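Local coordinates for amine Dehydrogenase (Pseudomonas putida, PDB 1JMX), which probably transfers electrons through its two covalently bound c-type hemes, as the heme-carrying alpha subunit of a quinohemoprotein amine dehydrogenase, at residues D257-G262 with T277-G282; P181-F186 with V199-P204; F393-W398 with V466-A471. All blocks are in the same frame, centred on the assembly; numbering follows the deposited sequence.

Contact 1: D257-G262 with T277-G282; sequences DGEMKG and TAVKEG
Met-260 and Ala-278 form the tight part of this antiparallel pairing, a hydrogen-bonded pair of the hairpin made by strands 259-266 and 269-280. Ala-278 N gives a bond of 2.9 Å to Met-260 O, which it meets in the carbonyl plane; Met-260 N returns one of 3.1 Å to Ala-278 O from above that carbonyl's plane. Their CB atoms, 4.2 Å apart, point into the eight-stranded antiparallel barrel, where Trp-184 touches both side chains. A straighter bond, Lys-280 N to Gly-258 O at 3.0 Å, ends the pairing at the hairpin's open end, beside the tight link from strand 247-256.

On the other face side chains meet more loosely. Val-279 is buried against Leu-287, but Glu-259 and Lys-261 are partly exposed to solvent. With CG anti to the backbone N (chi1 -158°), Glu-259 lays its CG 3.4 Å from Ala-278 O and beside CG2 of Val-279. Lys-261 bends at chi2 and chi3, carrying its NZ back to Glu-259 OE2, a 3.2 Å salt bridge. That bridge stays within one strand, so cohesion between the strands rests on backbone bonds and apolar contact, while the Lys-261 and Glu-259 charges answer each other along one strand.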
loop_
_atom_site.group_PDB
_atom_site.type_symbol
_atom_site.label_atom_id
_atom_site.label_comp_id
_atom_site.label_asym_id
_atom_site.label_seq_id
_atom_site.Cartn_x
_atom_site.Cartn_y
_atom_site.Cartn_z
ATOM N N ASP A 257 -15.659 -12.491 -29.576
ATOM C CA ASP A 257 -16.058 -12.231 -30.964
ATOM C C ASP A 257 -14.863 -12.269 -31.949
ATOM O O ASP A 257 -14.759 -11.439 -32.854
ATOM C CB ASP A 257 -16.815 -10.877 -30.978
ATOM C CG ASP A 257 -17.122 -10.357 -32.380
ATOM O OD1 ASP A 257 -18.048 -10.887 -33.041
ATOM O OD2 ASP A 257 -16.444 -9.386 -32.805
ATOM N N GLY A 258 -13.971 -13.244 -31.768
ATOM C CA GLY A 258 -12.800 -13.368 -32.633
ATOM C C GLY A 258 -11.874 -12.159 -32.596
ATOM O O GLY A 258 -11.212 -11.816 -33.579
ATOM N N GLU A 259 -11.805 -11.539 -31.428
ATOM C CA GLU A 259 -10.999 -10.358 -31.216
ATOM C C GLU A 259 -10.400 -10.484 -29.825
ATOM O O GLU A 259 -11.072 -10.910 -28.891
ATOM C CB GLU A 259 -11.909 -9.137 -31.290
ATOM C CG GLU A 259 -11.212 -7.825 -31.599
ATOM C CD GLU A 259 -12.165 -6.636 -31.567
ATOM O OE1 GLU A 259 -11.688 -5.497 -31.355
ATOM O OE2 GLU A 259 -13.390 -6.835 -31.738
ATOM N N MET A 260 -9.117 -10.177 -29.707
ATOM C CA MET A 260 -8.434 -10.241 -28.428
ATOM C C MET A 260 -7.948 -8.876 -28.006
ATOM O O MET A 260 -7.216 -8.215 -28.738
ATOM C CB MET A 260 -7.251 -11.196 -28.486
ATOM C CG MET A 260 -7.653 -12.636 -28.341
ATOM S SD MET A 260 -6.231 -13.688 -28.287
ATOM C CE MET A 260 -6.931 -15.231 -28.983
ATOM N N LYS A 261 -8.371 -8.442 -26.830
ATOM C CA LYS A 261 -7.951 -7.153 -26.333
ATOM C C LYS A 261 -7.382 -7.303 -24.948
ATOM O O LYS A 261 -7.922 -8.032 -24.124
ATOM C CB LYS A 261 -9.110 -6.170 -26.355
ATOM C CG LYS A 261 -9.360 -5.608 -27.733
ATOM C CD LYS A 261 -10.835 -5.632 -28.104
ATOM C CE LYS A 261 -11.309 -7.054 -28.374
ATOM N NZ LYS A 261 -12.788 -7.140 -28.604
ATOM N N GLY A 262 -6.254 -6.645 -24.715
ATOM C CA GLY A 262 -5.622 -6.722 -23.421
ATOM C C GLY A 262 -4.246 -6.097 -23.364
ATOM O O GLY A 262 -3.951 -5.119 -24.056
ATOM N N THR A 277 -4.003 -5.580 -29.204
ATOM C CA THR A 277 -5.279 -5.818 -29.849
ATOM C C THR A 277 -4.992 -6.755 -31.013
ATOM O O THR A 277 -3.957 -6.645 -31.657
ATOM C CB THR A 277 -5.961 -4.498 -30.297
ATOM O OG1 THR A 277 -7.211 -4.802 -30.929
ATOM C CG2 THR A 277 -5.083 -3.708 -31.256
ATOM N N ALA A 278 -5.850 -7.742 -31.209
ATOM C CA ALA A 278 -5.655 -8.699 -32.287
ATOM C C ALA A 278 -6.990 -9.080 -32.898
ATOM O O ALA A 278 -8.049 -8.855 -32.298
ATOM C CB ALA A 278 -4.926 -9.954 -31.782
ATOM N N VAL A 279 -6.931 -9.655 -34.097
ATOM C CA VAL A 279 -8.125 -10.077 -34.811
ATOM C C VAL A 279 -7.871 -11.418 -35.481
ATOM O O VAL A 279 -6.836 -11.620 -36.111
ATOM C CB VAL A 279 -8.539 -9.023 -35.864
ATOM C CG1 VAL A 279 -9.594 -9.581 -36.793
ATOM C CG2 VAL A 279 -9.089 -7.802 -35.166
ATOM N N LYS A 280 -8.818 -12.339 -35.328
ATOM C CA LYS A 280 -8.682 -13.652 -35.927
ATOM C C LYS A 280 -8.981 -13.627 -37.422
ATOM O O LYS A 280 -9.867 -12.911 -37.893
ATOM C CB LYS A 280 -9.605 -14.660 -35.253
ATOM C CG LYS A 280 -9.380 -16.082 -35.719
ATOM C CD LYS A 280 -10.410 -17.033 -35.138
ATOM C CE LYS A 280 -10.228 -18.462 -35.675
ATOM N NZ LYS A 280 -10.408 -18.539 -37.162
ATOM N N GLU A 281 -8.222 -14.432 -38.153
ATOM C CA GLU A 281 -8.387 -14.562 -39.590
ATOM C C GLU A 281 -9.811 -15.029 -39.853
ATOM O O GLU A 281 -10.413 -15.694 -39.010
ATOM C CB GLU A 281 -7.395 -15.591 -40.131
ATOM C CG GLU A 281 -7.515 -16.960 -39.462
ATOM C CD GLU A 281 -6.612 -18.010 -40.087
ATOM O OE1 GLU A 281 -6.231 -18.960 -39.364
ATOM O OE2 GLU A 281 -6.295 -17.894 -41.301
ATOM N N GLY A 282 -10.355 -14.652 -41.005
ATOM C CA GLY A 282 -11.711 -15.046 -41.341
ATOM C C GLY A 282 -12.674 -13.880 -41.435
ATOM O O GLY A 282 -13.734 -14.015 -42.040
#

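Contact 2: P181-F186 with V199-P204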
loop_
_atom_site.group_PDB
_atom_site.type_symbol
_atom_site.label_atom_id
_atom_site.label_comp_id
_atom_site.label_asym_id
_atom_site.label_seq_id
_atom_site.Cartn_x
_atom_site.Cartn_y
_atom_site.Cartn_z
ATOM N N PRO A 181 -8.406 -21.326 -31.943
ATOM C CA PRO A 181 -7.286 -21.693 -32.815
ATOM C C PRO A 181 -7.333 -21.037 -34.201
ATOM O O PRO A 181 -8.411 -20.811 -34.756
ATOM C CB PRO A 181 -7.412 -23.214 -32.895
ATOM C CG PRO A 181 -7.908 -23.563 -31.530
ATOM C CD PRO A 181 -9.010 -22.534 -31.355
ATOM N N GLY A 182 -6.155 -20.719 -34.732
ATOM C CA GLY A 182 -6.063 -20.091 -36.036
ATOM C C GLY A 182 -4.976 -19.038 -36.039
ATOM O O GLY A 182 -4.146 -18.999 -35.133
ATOM N N GLN A 183 -4.973 -18.176 -37.051
ATOM C CA GLN A 183 -3.975 -17.121 -37.133
ATOM C C GLN A 183 -4.607 -15.838 -36.615
ATOM O O GLN A 183 -5.795 -15.578 -36.840
ATOM C CB GLN A 183 -3.476 -16.934 -38.569
ATOM C CG GLN A 183 -2.982 -18.216 -39.255
ATOM C CD GLN A 183 -1.860 -18.927 -38.499
ATOM O OE1 GLN A 183 -1.086 -18.296 -37.778
ATOM N NE2 GLN A 183 -1.764 -20.249 -38.674
ATOM N N TRP A 184 -3.812 -15.050 -35.903
ATOM C CA TRP A 184 -4.303 -13.813 -35.327
ATOM C C TRP A 184 -3.391 -12.639 -35.617
ATOM O O TRP A 184 -2.293 -12.557 -35.080
ATOM C CB TRP A 184 -4.446 -13.958 -33.808
ATOM C CG TRP A 184 -5.575 -14.830 -33.372
ATOM C CD1 TRP A 184 -5.636 -16.197 -33.433
ATOM C CD2 TRP A 184 -6.797 -14.400 -32.761
ATOM N NE1 TRP A 184 -6.817 -16.641 -32.894
ATOM C CE2 TRP A 184 -7.550 -15.562 -32.472
ATOM C CE3 TRP A 184 -7.331 -13.146 -32.427
ATOM C CZ2 TRP A 184 -8.810 -15.505 -31.861
ATOM C CZ3 TRP A 184 -8.583 -13.091 -31.822
ATOM C CH2 TRP A 184 -9.308 -14.264 -31.545
ATOM N N ALA A 185 -3.860 -11.709 -36.440
ATOM C CA ALA A 185 -3.074 -10.521 -36.758
ATOM C C ALA A 185 -3.137 -9.594 -35.558
ATOM O O ALA A 185 -4.223 -9.292 -35.065
ATOM C CB ALA A 185 -3.649 -9.817 -37.989
ATOM N N PHE A 186 -1.986 -9.156 -35.066
ATOM C CA PHE A 186 -1.983 -8.257 -33.923
ATOM C C PHE A 186 -1.239 -6.938 -34.133
ATOM O O PHE A 186 -0.358 -6.808 -34.992
ATOM C CB PHE A 186 -1.486 -8.971 -32.649
ATOM C CG PHE A 186 -0.006 -9.258 -32.632
ATOM C CD1 PHE A 186 0.476 -10.512 -32.987
ATOM C CD2 PHE A 186 0.905 -8.277 -32.240
ATOM C CE1 PHE A 186 1.844 -10.792 -32.951
ATOM C CE2 PHE A 186 2.274 -8.545 -32.203
ATOM C CZ PHE A 186 2.744 -9.807 -32.560
ATOM N N VAL A 199 1.851 -11.591 -36.321
ATOM C CA VAL A 199 0.850 -12.645 -36.359
ATOM C C VAL A 199 1.081 -13.639 -35.233
ATOM O O VAL A 199 2.196 -14.087 -34.987
ATOM C CB VAL A 199 0.842 -13.385 -37.734
ATOM C CG1 VAL A 199 -0.143 -14.553 -37.709
ATOM C CG2 VAL A 199 0.446 -12.420 -38.840
ATOM N N MET A 200 0.006 -13.940 -34.527
ATOM C CA MET A 200 0.050 -14.878 -33.436
ATOM C C MET A 200 -0.712 -16.114 -33.868
ATOM O O MET A 200 -1.881 -16.051 -34.243
ATOM C CB MET A 200 -0.575 -14.273 -32.183
ATOM C CG MET A 200 -0.406 -15.143 -30.951
ATOM S SD MET A 200 -1.024 -14.350 -29.453
ATOM C CE MET A 200 -2.794 -14.472 -29.676
ATOM N N SER A 201 0.005 -17.224 -33.898
ATOM C CA SER A 201 -0.560 -18.497 -34.276
ATOM C C SER A 201 -0.962 -19.249 -33.007
ATOM O O SER A 201 -0.141 -19.502 -32.125
ATOM C CB SER A 201 0.478 -19.291 -35.071
ATOM O OG SER A 201 -0.050 -20.522 -35.548
ATOM N N VAL A 202 -2.246 -19.558 -32.906
ATOM C CA VAL A 202 -2.786 -20.281 -31.764
ATOM C C VAL A 202 -3.177 -21.665 -32.252
ATOM O O VAL A 202 -3.917 -21.793 -33.220
ATOM C CB VAL A 202 -4.047 -19.583 -31.199
ATOM C CG1 VAL A 202 -4.545 -20.313 -29.968
ATOM C CG2 VAL A 202 -3.749 -18.132 -30.872
ATOM N N THR A 203 -2.631 -22.695 -31.619
ATOM C CA THR A 203 -2.951 -24.072 -31.986
ATOM C C THR A 203 -3.399 -24.771 -30.712
ATOM O O THR A 203 -2.910 -24.468 -29.632
ATOM C CB THR A 203 -1.730 -24.834 -32.606
ATOM O OG1 THR A 203 -0.726 -25.035 -31.610
ATOM C CG2 THR A 203 -1.120 -24.051 -33.768
ATOM N N PRO A 204 -4.324 -25.733 -30.823
ATOM C CA PRO A 204 -4.821 -26.456 -29.646
ATOM C C PRO A 204 -3.807 -27.346 -28.929
ATOM O O PRO A 204 -2.734 -27.675 -29.449
ATOM C CB PRO A 204 -5.971 -27.283 -30.221
ATOM C CG PRO A 204 -5.458 -27.630 -31.591
ATOM C CD PRO A 204 -4.908 -26.285 -32.059
#
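Strands 182-190 and 194-204 run antiparallel here, their short segments at 155°, with Gly-182 opposite Val-202 and Trp-184 opposite Met-200 as hydrogen-bonded pairs, each joined by two backbone bonds. The closest are Trp-184 N to Met-200 O and Met-200 N to Trp-184 O, both 2.7 Å, the former clearly bent and the latter nearly straight.

Trp-184, Met-200 and Val-202 share the buried face. With CG beside the backbone N (chi1 -72°) the indole turns its CD1 side to Val-202, 3.7 Å from CG2, while the six-membered ring extends toward strand 269-280; CB packs 4.2 Å from CB of Met-200. Its NE1 is satisfied by Leu-180 O. Phe-186 reaches Met-200 differently: CG sits between backbone N and carbonyl carbon (chi1 72°), and CD1 comes 4.0 Å from CB of Met-200, with Met-200 N at the ring edge. Were Trp-184 an alanine, Val-202 CG2 and Met-260 would probably lose their aromatic neighbour and Leu-180 O its indole donor. On the face of Gln-183, Ser-201, Ala-185 and Val-199, Gln-183 folds back at chi2 so that OE1 takes a weak bond from Ser-201 OG at 3.3 Å. Beside the first pair, Pro-181 CB rests 4.0 Å from Pro-204 CD.

The hairpin is flanked on both sides within a closed eight-stranded barrel: strand 209-218 pairs with 194-204, and strand 269-280 with 182-190. Met-260 of strand 259-266 touches both Trp-184 and Met-200, while Thr-330 lies against Ala-185 and Val-199 on the other face.

Contact 3: F393-W398 with V466-A471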
loop_
_atom_site.group_PDB
_atom_site.type_symbol
_atom_site.label_atom_id
_atom_site.label_comp_id
_atom_site.label_asym_id
_atom_site.label_seq_id
_atom_site.Cartn_x
_atom_site.Cartn_y
_atom_site.Cartn_z
ATOM N N PHE A 393 7.722 6.932 -20.383
ATOM C CA PHE A 393 6.920 8.015 -20.912
ATOM C C PHE A 393 6.873 8.175 -22.407
ATOM O O PHE A 393 7.730 7.684 -23.134
ATOM C CB PHE A 393 7.366 9.330 -20.275
ATOM C CG PHE A 393 7.484 9.262 -18.789
ATOM C CD1 PHE A 393 8.702 8.945 -18.192
ATOM C CD2 PHE A 393 6.380 9.484 -17.983
ATOM C CE1 PHE A 393 8.814 8.848 -16.807
ATOM C CE2 PHE A 393 6.481 9.390 -16.599
ATOM C CZ PHE A 393 7.700 9.070 -16.011
ATOM N N GLU A 394 5.876 8.931 -22.843
ATOM C CA GLU A 394 5.660 9.213 -24.244
ATOM C C GLU A 394 5.203 10.681 -24.340
ATOM O O GLU A 394 4.607 11.211 -23.402
ATOM C CB GLU A 394 4.581 8.267 -24.763
ATOM C CG GLU A 394 4.679 7.940 -26.218
ATOM C CD GLU A 394 5.676 6.848 -26.533
ATOM O OE1 GLU A 394 5.447 5.688 -26.132
ATOM O OE2 GLU A 394 6.667 7.140 -27.227
ATOM N N ALA A 395 5.559 11.360 -25.427
ATOM C CA ALA A 395 5.155 12.756 -25.615
ATOM C C ALA A 395 4.034 12.818 -26.640
ATOM O O ALA A 395 4.241 12.531 -27.816
ATOM C CB ALA A 395 6.333 13.599 -26.064
ATOM N N GLU A 396 2.832 13.130 -26.167
ATOM C CA GLU A 396 1.647 13.217 -27.009
ATOM C C GLU A 396 1.443 14.607 -27.615
ATOM O O GLU A 396 1.175 15.570 -26.909
ATOM C CB GLU A 396 0.429 12.806 -26.198
ATOM C CG GLU A 396 -0.884 12.917 -26.916
ATOM C CD GLU A 396 -2.033 12.766 -25.959
ATOM O OE1 GLU A 396 -2.161 13.618 -25.058
ATOM O OE2 GLU A 396 -2.790 11.786 -26.076
ATOM N N ALA A 397 1.532 14.676 -28.940
ATOM C CA ALA A 397 1.396 15.925 -29.687
ATOM C C ALA A 397 -0.030 16.287 -30.077
ATOM O O ALA A 397 -0.817 15.425 -30.451
ATOM C CB ALA A 397 2.274 15.880 -30.925
ATOM N N TRP A 398 -0.332 17.581 -29.998
ATOM C CA TRP A 398 -1.642 18.117 -30.350
ATOM C C TRP A 398 -1.506 19.356 -31.218
ATOM O O TRP A 398 -0.627 20.188 -31.012
ATOM C CB TRP A 398 -2.445 18.505 -29.107
ATOM C CG TRP A 398 -2.830 17.359 -28.264
ATOM C CD1 TRP A 398 -2.025 16.669 -27.412
ATOM C CD2 TRP A 398 -4.118 16.739 -28.197
ATOM N NE1 TRP A 398 -2.725 15.656 -26.817
ATOM C CE2 TRP A 398 -4.017 15.671 -27.277
ATOM C CE3 TRP A 398 -5.354 16.982 -28.825
ATOM C CZ2 TRP A 398 -5.100 14.842 -26.963
ATOM C CZ3 TRP A 398 -6.438 16.154 -28.513
ATOM C CH2 TRP A 398 -6.299 15.096 -27.588
ATOM N N VAL A 466 8.841 15.525 -15.102
ATOM C CA VAL A 466 9.276 14.898 -16.342
ATOM C C VAL A 466 9.065 15.830 -17.531
ATOM O O VAL A 466 7.930 16.100 -17.917
ATOM C CB VAL A 466 8.513 13.573 -16.557
ATOM C CG1 VAL A 466 8.846 12.970 -17.906
ATOM C CG2 VAL A 466 8.855 12.597 -15.435
ATOM N N ILE A 467 10.165 16.311 -18.113
ATOM C CA ILE A 467 10.094 17.229 -19.251
ATOM C C ILE A 467 10.424 16.577 -20.589
ATOM O O ILE A 467 11.495 15.999 -20.763
ATOM C CB ILE A 467 11.068 18.436 -19.091
ATOM C CG1 ILE A 467 11.034 18.986 -17.664
ATOM C CG2 ILE A 467 10.718 19.537 -20.100
ATOM C CD1 ILE A 467 9.712 19.482 -17.244
ATOM N N ALA A 468 9.486 16.683 -21.526
ATOM C CA ALA A 468 9.664 16.165 -22.879
ATOM C C ALA A 468 9.734 17.376 -23.804
ATOM O O ALA A 468 8.962 18.323 -23.655
ATOM C CB ALA A 468 8.491 15.290 -23.279
ATOM N N THR A 469 10.695 17.376 -24.718
ATOM C CA THR A 469 10.823 18.479 -25.659
ATOM C C THR A 469 10.829 17.877 -27.053
ATOM O O THR A 469 11.708 17.091 -27.399
ATOM C CB THR A 469 12.090 19.323 -25.406
ATOM O OG1 THR A 469 13.250 18.505 -25.545
ATOM C CG2 THR A 469 12.078 19.911 -24.011
ATOM N N LEU A 470 9.792 18.196 -27.817
ATOM C CA LEU A 470 9.634 17.681 -29.163
ATOM C C LEU A 470 10.807 17.934 -30.103
ATOM O O LEU A 470 11.376 19.025 -30.140
ATOM C CB LEU A 470 8.347 18.223 -29.768
ATOM C CG LEU A 470 7.291 17.168 -30.065
ATOM C CD1 LEU A 470 7.120 16.248 -28.868
ATOM C CD2 LEU A 470 5.986 17.854 -30.442
ATOM N N ALA A 471 11.206 16.878 -30.805
ATOM C CA ALA A 471 12.289 16.962 -31.774
ATOM C C ALA A 471 11.768 17.832 -32.917
ATOM O O ALA A 471 12.507 18.604 -33.519
ATOM C CB ALA A 471 12.634 15.578 -32.290
#
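Val-466 sets both methyls against one face of the Phe-393 ring, the two side chains coming from opposite directions. CG1 stands over the centre, 4.0 Å from the ring centroid and only 11° off the normal, a CH-pi contact, while CG2 lies on the same side out by CZ, 3.8 Å from that atom. The valine's first torsion (chi1 174°) puts CG1 anti to the backbone N and CG2 beside it, which spaces the two methyls along the CG-to-CZ axis of the ring.

Farther along, the packing passes to small groups. Ala-395 and Ala-468 point toward each other and meet CB to CB at 3.9 Å, where the backbones draw nearest. Leu-470 then leans back across with its branched end: CD1 touches CB of Ala-395 at 3.9 Å, and CD2 approaches CB of Ala-397 at 4.2 Å.

The short segments cross at -53° with axes 7.9 Å apart, so strands 391-400 and 462-470, not bonded to each other, face one another across the apolar interior of domain IV, a family of the E-set clan. Each also pairs with strand 406-420, and strand 476-484 flanks 462-470. Met-481 touches both Phe-393 and Val-466, and the loop residue Val-365 touches both Ala-397 and Leu-470.

Along the chain, contact 2 closes before contact 1 opens, and contact 3 follows both. Contacts 1 and 2 belong to one closed antiparallel barrel in domain II, with centres about 9 Å apart: contact 2 joins its first two strands and contact 1 its last two. Strands 182-190 and 269-280 are neighbours, so the two contacts meet at the barrel's closure, where Val-279 N lies 2.9 Å from Ala-185 O and Glu-281 OE1 2.7 Å from Gln-183 N, both probable hydrogen bonds. Contact 3 belongs to domain IV, its centre about 31 and about 35 Å from those of contacts 1 and 2. All three lie away from the heme sites, within the beta-rich domains that accompany the heme-binding part.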